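Long-range contacts in soluble lytic transglycosylase B3 (Pseudomonas aeruginosa, PDB 5ANZ), which probably cleaves the glycan strands of bacterial peptidoglycan as a lytic transglycosylase during cell-wall turnover, and binds a calcium ion: residues E256-P260 and G283-G289; W51-F55 and H174-L178. All blocks are in the same frame, centred on the assembly; numbering follows the deposited sequence.

Contact 1 (E256-P260 and G283-G289)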
loop_
_atom_site.group_PDB
_atom_site.type_symbol
_atom_site.label_atom_id
_atom_site.label_comp_id
_atom_site.label_asym_id
_atom_site.label_seq_id
_atom_site.Cartn_x
_atom_site.Cartn_y
_atom_site.Cartn_z
ATOM N N GLU A 256 7.939 -13.062 11.888
ATOM C CA GLU A 256 8.892 -13.893 11.176
ATOM C C GLU A 256 8.883 -15.322 11.680
ATOM O O GLU A 256 8.688 -15.565 12.868
ATOM C CB GLU A 256 10.300 -13.304 11.305
ATOM C CG GLU A 256 11.306 -14.015 10.434
ATOM C CD GLU A 256 12.680 -13.386 10.494
ATOM O OE1 GLU A 256 12.879 -12.463 11.323
ATOM O OE2 GLU A 256 13.549 -13.818 9.704
ATOM N N VAL A 257 9.097 -16.270 10.771
ATOM C CA VAL A 257 9.130 -17.681 11.118
ATOM C C VAL A 257 10.315 -18.364 10.461
ATOM O O VAL A 257 10.976 -17.790 9.600
ATOM C CB VAL A 257 7.847 -18.413 10.705
ATOM C CG1 VAL A 257 6.643 -17.819 11.443
ATOM C CG2 VAL A 257 7.651 -18.341 9.176
ATOM N N ARG A 258 10.580 -19.589 10.894
ATOM C CA ARG A 258 11.595 -20.423 10.274
ATOM C C ARG A 258 10.919 -21.595 9.567
ATOM O O ARG A 258 10.111 -22.298 10.165
ATOM C CB ARG A 258 12.591 -20.935 11.324
ATOM C CG ARG A 258 13.609 -21.919 10.789
ATOM C CD ARG A 258 14.380 -22.592 11.924
ATOM N NE ARG A 258 15.170 -21.642 12.705
ATOM C CZ ARG A 258 15.849 -21.959 13.805
ATOM N NH1 ARG A 258 15.830 -23.204 14.264
ATOM N NH2 ARG A 258 16.544 -21.031 14.450
ATOM N N LEU A 259 11.249 -21.795 8.296
ATOM C CA LEU A 259 10.695 -22.918 7.537
ATOM C C LEU A 259 11.583 -24.151 7.617
ATOM O O LEU A 259 12.807 -24.036 7.646
ATOM C CB LEU A 259 10.501 -22.532 6.076
ATOM C CG LEU A 259 9.527 -21.371 5.882
ATOM C CD1 LEU A 259 9.350 -21.019 4.416
ATOM C CD2 LEU A 259 8.189 -21.724 6.526
ATOM N N PRO A 260 10.960 -25.336 7.644
ATOM C CA PRO A 260 11.685 -26.611 7.631
ATOM C C PRO A 260 12.293 -26.935 6.272
ATOM O O PRO A 260 12.010 -26.267 5.273
ATOM C CB PRO A 260 10.602 -27.626 7.986
ATOM C CG PRO A 260 9.357 -27.015 7.472
ATOM C CD PRO A 260 9.508 -25.544 7.770
ATOM N N GLY A 283 5.634 -28.064 10.367
ATOM C CA GLY A 283 7.063 -27.806 10.368
ATOM C C GLY A 283 7.500 -26.367 10.599
ATOM O O GLY A 283 8.679 -26.108 10.839
ATOM N N VAL A 284 6.564 -25.425 10.519
ATOM C CA VAL A 284 6.896 -24.022 10.718
ATOM C C VAL A 284 7.149 -23.727 12.189
ATOM O O VAL A 284 6.444 -24.235 13.058
ATOM C CB VAL A 284 5.773 -23.088 10.206
ATOM C CG1 VAL A 284 6.222 -21.636 10.258
ATOM C CG2 VAL A 284 5.376 -23.460 8.785
ATOM N N GLN A 285 8.138 -22.882 12.461
ATOM C CA GLN A 285 8.545 -22.590 13.831
ATOM C C GLN A 285 8.763 -21.108 14.065
ATOM O O GLN A 285 8.839 -20.320 13.119
ATOM C CB GLN A 285 9.838 -23.339 14.177
ATOM C CG GLN A 285 9.761 -24.844 14.056
ATOM C CD GLN A 285 11.087 -25.515 14.364
ATOM O OE1 GLN A 285 12.041 -24.863 14.790
ATOM N NE2 GLN A 285 11.154 -26.822 14.141
ATOM N N GLY A 286 8.891 -20.729 15.334
ATOM C CA GLY A 286 9.289 -19.376 15.679
ATOM C C GLY A 286 10.645 -19.126 15.050
ATOM O O GLY A 286 11.350 -20.073 14.708
ATOM N N VAL A 287 11.015 -17.862 14.901
ATOM C CA VAL A 287 12.189 -17.502 14.113
ATOM C C VAL A 287 13.491 -18.014 14.732
ATOM O O VAL A 287 14.480 -18.238 14.029
ATOM C CB VAL A 287 12.274 -15.979 13.929
ATOM C CG1 VAL A 287 12.714 -15.313 15.219
ATOM C CG2 VAL A 287 13.215 -15.637 12.782
ATOM N N ASN A 288 13.483 -18.210 16.045
ATOM C CA ASN A 288 14.642 -18.767 16.730
ATOM C C ASN A 288 14.451 -20.234 17.080
ATOM O O ASN A 288 15.117 -20.761 17.972
ATOM C CB ASN A 288 14.947 -17.967 17.992
ATOM C CG ASN A 288 15.449 -16.580 17.685
ATOM O OD1 ASN A 288 14.865 -15.588 18.117
ATOM N ND2 ASN A 288 16.543 -16.499 16.931
ATOM N N GLY A 289 13.540 -20.890 16.369
ATOM C CA GLY A 289 13.202 -22.273 16.643
ATOM C C GLY A 289 12.129 -22.372 17.709
ATOM O O GLY A 289 11.918 -21.431 18.476
#
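Val287 reaches Glu256 because its CG2 branch stands opposite its own backbone N (chi1 74° for CG1), while the glutamate runs out nearly straight, with CG trans to the backbone N at -172°. The methyl CG2 thereby lies against both the stem and the carboxylate of the acid, 3.4 Å from Glu256 CG and 3.3 Å from Glu256 CD. Both carboxylate oxygens are held by backbone N-H groups, OE1 by Val350 and OE2 by Gly351, which fixes the group's orientation beside the methyl.

Arg258 and Gln285 form an antiparallel hydrogen-bonded pair. Arg258 N donates to Gln285 O at 2.9 Å, and Gln285 N returns a bond to Arg258 O at 3.1 Å. The guanidinium of the arginine folds over the type I turn Gly286-Gly289, with Gly289 N 3.5 Å above the centre of its plane.

Val284 turns CG1 to Val257 CB (3.6 Å) and CG2 to Leu259 CD2. Farther along, Pro260 CD packs on Gly283 O at 3.2 Å; Gly283, with positive phi, is the C-prime residue of the Schellman motif ending helix 276-280.

The contact thus adds the short, weakly bonded strand 285-286 as an outermost strand of a small antiparallel sheet, next to strand 254-258, whose other neighbour is strand 313-316, where Val257 and Leu259 touch Ala313.

Contact 2 (W51-F55 and H174-L178)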
loop_
_atom_site.group_PDB
_atom_site.type_symbol
_atom_site.label_atom_id
_atom_site.label_comp_id
_atom_site.label_asym_id
_atom_site.label_seq_id
_atom_site.Cartn_x
_atom_site.Cartn_y
_atom_site.Cartn_z
ATOM N N TRP A 51 -12.732 21.006 -22.281
ATOM C CA TRP A 51 -12.997 19.901 -21.378
ATOM C C TRP A 51 -13.579 20.430 -20.064
ATOM O O TRP A 51 -14.523 19.858 -19.524
ATOM C CB TRP A 51 -11.736 19.068 -21.099
ATOM C CG TRP A 51 -11.959 18.201 -19.903
ATOM C CD1 TRP A 51 -12.485 16.940 -19.885
ATOM C CD2 TRP A 51 -11.726 18.560 -18.535
ATOM N NE1 TRP A 51 -12.578 16.489 -18.585
ATOM C CE2 TRP A 51 -12.124 17.468 -17.742
ATOM C CE3 TRP A 51 -11.226 19.702 -17.908
ATOM C CZ2 TRP A 51 -12.021 17.480 -16.349
ATOM C CZ3 TRP A 51 -11.123 19.712 -16.521
ATOM C CH2 TRP A 51 -11.524 18.613 -15.762
ATOM N N ARG A 52 -13.022 21.530 -19.561
ATOM C CA ARG A 52 -13.444 22.074 -18.268
ATOM C C ARG A 52 -14.884 22.593 -18.295
ATOM O O ARG A 52 -15.659 22.342 -17.369
ATOM C CB ARG A 52 -12.503 23.199 -17.832
ATOM C CG ARG A 52 -12.871 23.816 -16.506
ATOM C CD ARG A 52 -12.118 25.104 -16.315
ATOM N NE ARG A 52 -12.524 26.077 -17.323
ATOM C CZ ARG A 52 -11.758 27.060 -17.775
ATOM N NH1 ARG A 52 -10.531 27.217 -17.305
ATOM N NH2 ARG A 52 -12.225 27.883 -18.700
ATOM N N ASP A 53 -15.235 23.330 -19.338
ATOM C CA ASP A 53 -16.579 23.884 -19.413
ATOM C C ASP A 53 -17.595 22.760 -19.519
ATOM O O ASP A 53 -18.689 22.855 -18.964
ATOM C CB ASP A 53 -16.708 24.848 -20.591
ATOM C CG ASP A 53 -15.867 26.096 -20.410
ATOM O OD1 ASP A 53 -15.518 26.417 -19.252
ATOM O OD2 ASP A 53 -15.553 26.753 -21.422
ATOM N N ALA A 54 -17.221 21.693 -20.220
ATOM C CA ALA A 54 -18.091 20.532 -20.356
ATOM C C ALA A 54 -18.188 19.792 -19.024
ATOM O O ALA A 54 -19.269 19.342 -18.639
ATOM C CB ALA A 54 -17.588 19.601 -21.456
ATOM N N PHE A 55 -17.065 19.676 -18.318
ATOM C CA PHE A 55 -17.084 19.031 -17.009
ATOM C C PHE A 55 -17.867 19.868 -15.996
ATOM O O PHE A 55 -18.487 19.328 -15.087
ATOM C CB PHE A 55 -15.670 18.775 -16.481
ATOM C CG PHE A 55 -15.650 18.217 -15.083
ATOM C CD1 PHE A 55 -16.131 16.938 -14.823
ATOM C CD2 PHE A 55 -15.181 18.977 -14.030
ATOM C CE1 PHE A 55 -16.126 16.427 -13.529
ATOM C CE2 PHE A 55 -15.174 18.472 -12.737
ATOM C CZ PHE A 55 -15.655 17.191 -12.490
ATOM N N HIS A 174 -12.267 11.419 -13.053
ATOM C CA HIS A 174 -13.540 12.136 -13.032
ATOM C C HIS A 174 -14.278 11.893 -11.723
ATOM O O HIS A 174 -14.807 12.822 -11.117
ATOM C CB HIS A 174 -14.429 11.719 -14.216
ATOM C CG HIS A 174 -14.116 12.441 -15.490
ATOM N ND1 HIS A 174 -13.165 11.997 -16.385
ATOM C CD2 HIS A 174 -14.627 13.581 -16.019
ATOM C CE1 HIS A 174 -13.107 12.829 -17.409
ATOM N NE2 HIS A 174 -13.981 13.800 -17.211
ATOM N N ALA A 175 -14.315 10.638 -11.292
ATOM C CA ALA A 175 -14.999 10.278 -10.059
ATOM C C ALA A 175 -14.358 10.947 -8.840
ATOM O O ALA A 175 -15.047 11.466 -7.964
ATOM C CB ALA A 175 -15.011 8.771 -9.892
ATOM N N GLN A 176 -13.034 10.914 -8.768
ATOM C CA GLN A 176 -12.354 11.509 -7.636
ATOM C C GLN A 176 -12.476 13.021 -7.671
ATOM O O GLN A 176 -12.546 13.666 -6.623
ATOM C CB GLN A 176 -10.886 11.093 -7.620
ATOM C CG GLN A 176 -10.718 9.603 -7.466
ATOM C CD GLN A 176 -11.373 9.071 -6.204
ATOM O OE1 GLN A 176 -11.360 9.721 -5.163
ATOM N NE2 GLN A 176 -11.946 7.865 -6.291
ATOM N N LEU A 177 -12.505 13.591 -8.875
ATOM C CA LEU A 177 -12.562 15.042 -9.016
ATOM C C LEU A 177 -13.914 15.568 -8.525
ATOM O O LEU A 177 -13.981 16.570 -7.823
ATOM C CB LEU A 177 -12.323 15.455 -10.473
ATOM C CG LEU A 177 -12.350 16.956 -10.777
ATOM C CD1 LEU A 177 -11.371 17.727 -9.891
ATOM C CD2 LEU A 177 -12.025 17.174 -12.235
ATOM N N LEU A 178 -14.993 14.875 -8.876
ATOM C CA LEU A 178 -16.298 15.257 -8.353
ATOM C C LEU A 178 -16.318 15.140 -6.825
ATOM O O LEU A 178 -16.868 15.998 -6.128
ATOM C CB LEU A 178 -17.399 14.399 -8.975
ATOM C CG LEU A 178 -18.803 14.971 -8.826
ATOM C CD1 LEU A 178 -18.921 16.279 -9.600
ATOM C CD2 LEU A 178 -19.840 13.967 -9.293
#
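His174 opens the contact by offering its imidazole to the indole of Trp51: NE1 of the tryptophan donates to NE2 of His174 over 3.3 Å, a weak bond although nearly straight at 166°. The acceptor lies at the edge of the indole, in its plane, so that the two rings meet rim to rim, neither covering the other's face. Accepting this proton requires a lone pair on NE2, which suggests that the hydrogen of a neutral imidazole would sit on ND1; that atom is itself hydrogen-bonded to Pro170 O, one turn earlier in the same helix. The ring is therefore held mainly through ND1, with a weak second bond at NE2. Its CD2 lies 3.9 Å from CD1 of Phe55, and these two rings meet obliquely, completing a cluster of three aromatic rings.

Gln176 turns to other neighbours: its side chain touches Ile208, a residue that binds N-acetyl-D-glucosamine, and its OE1 accepts a hydrogen bond from Thr210 N.

One turn on from His174, Leu177 reaches both rings of the facing helix. With CG trans to its backbone N (chi1 -180°), the side chain extends across the gap, and CD2 does most of the touching: it lies 3.4 Å from Phe55 CE2 and 3.8 Å from Trp51 CH2, the latter at the indole edge. Leu178 follows with a lighter touch, its CD1 4.5 Å from Phe55 CZ.

Large side chains accordingly span two helices whose local axes come no closer than 13.5 Å and cross at -63°. Helix 156-166 bridges them through Ala164, which meets both Trp51 and His174, while helix 66-73 covers helix 48-61, packing Phe73 against Trp51 and Phe69 against Phe55.

In the fold
From the N terminus, helix 48-61 supplies the first half of contact 2, and the chain then passes through 118 mostly helical residues before helix 170-186 closes that long loop. Only afterwards, beyond the calcium site formed by Asp218, Asp220, Asp222, Lys224 and Asp233, does strand 254-258 open contact 1, closed 22 residues later by 283-289. The two loops follow in series, neither nesting nor crossing. The centres of contacts 1 and 2 lie about 53 Å apart, on opposite sides of the chain's centre. Contact 2 packs the N-terminal helix against helix 170-186; contact 1 is local and builds the margin of a small sheet, though both lie within the transglycosylase SLT domain.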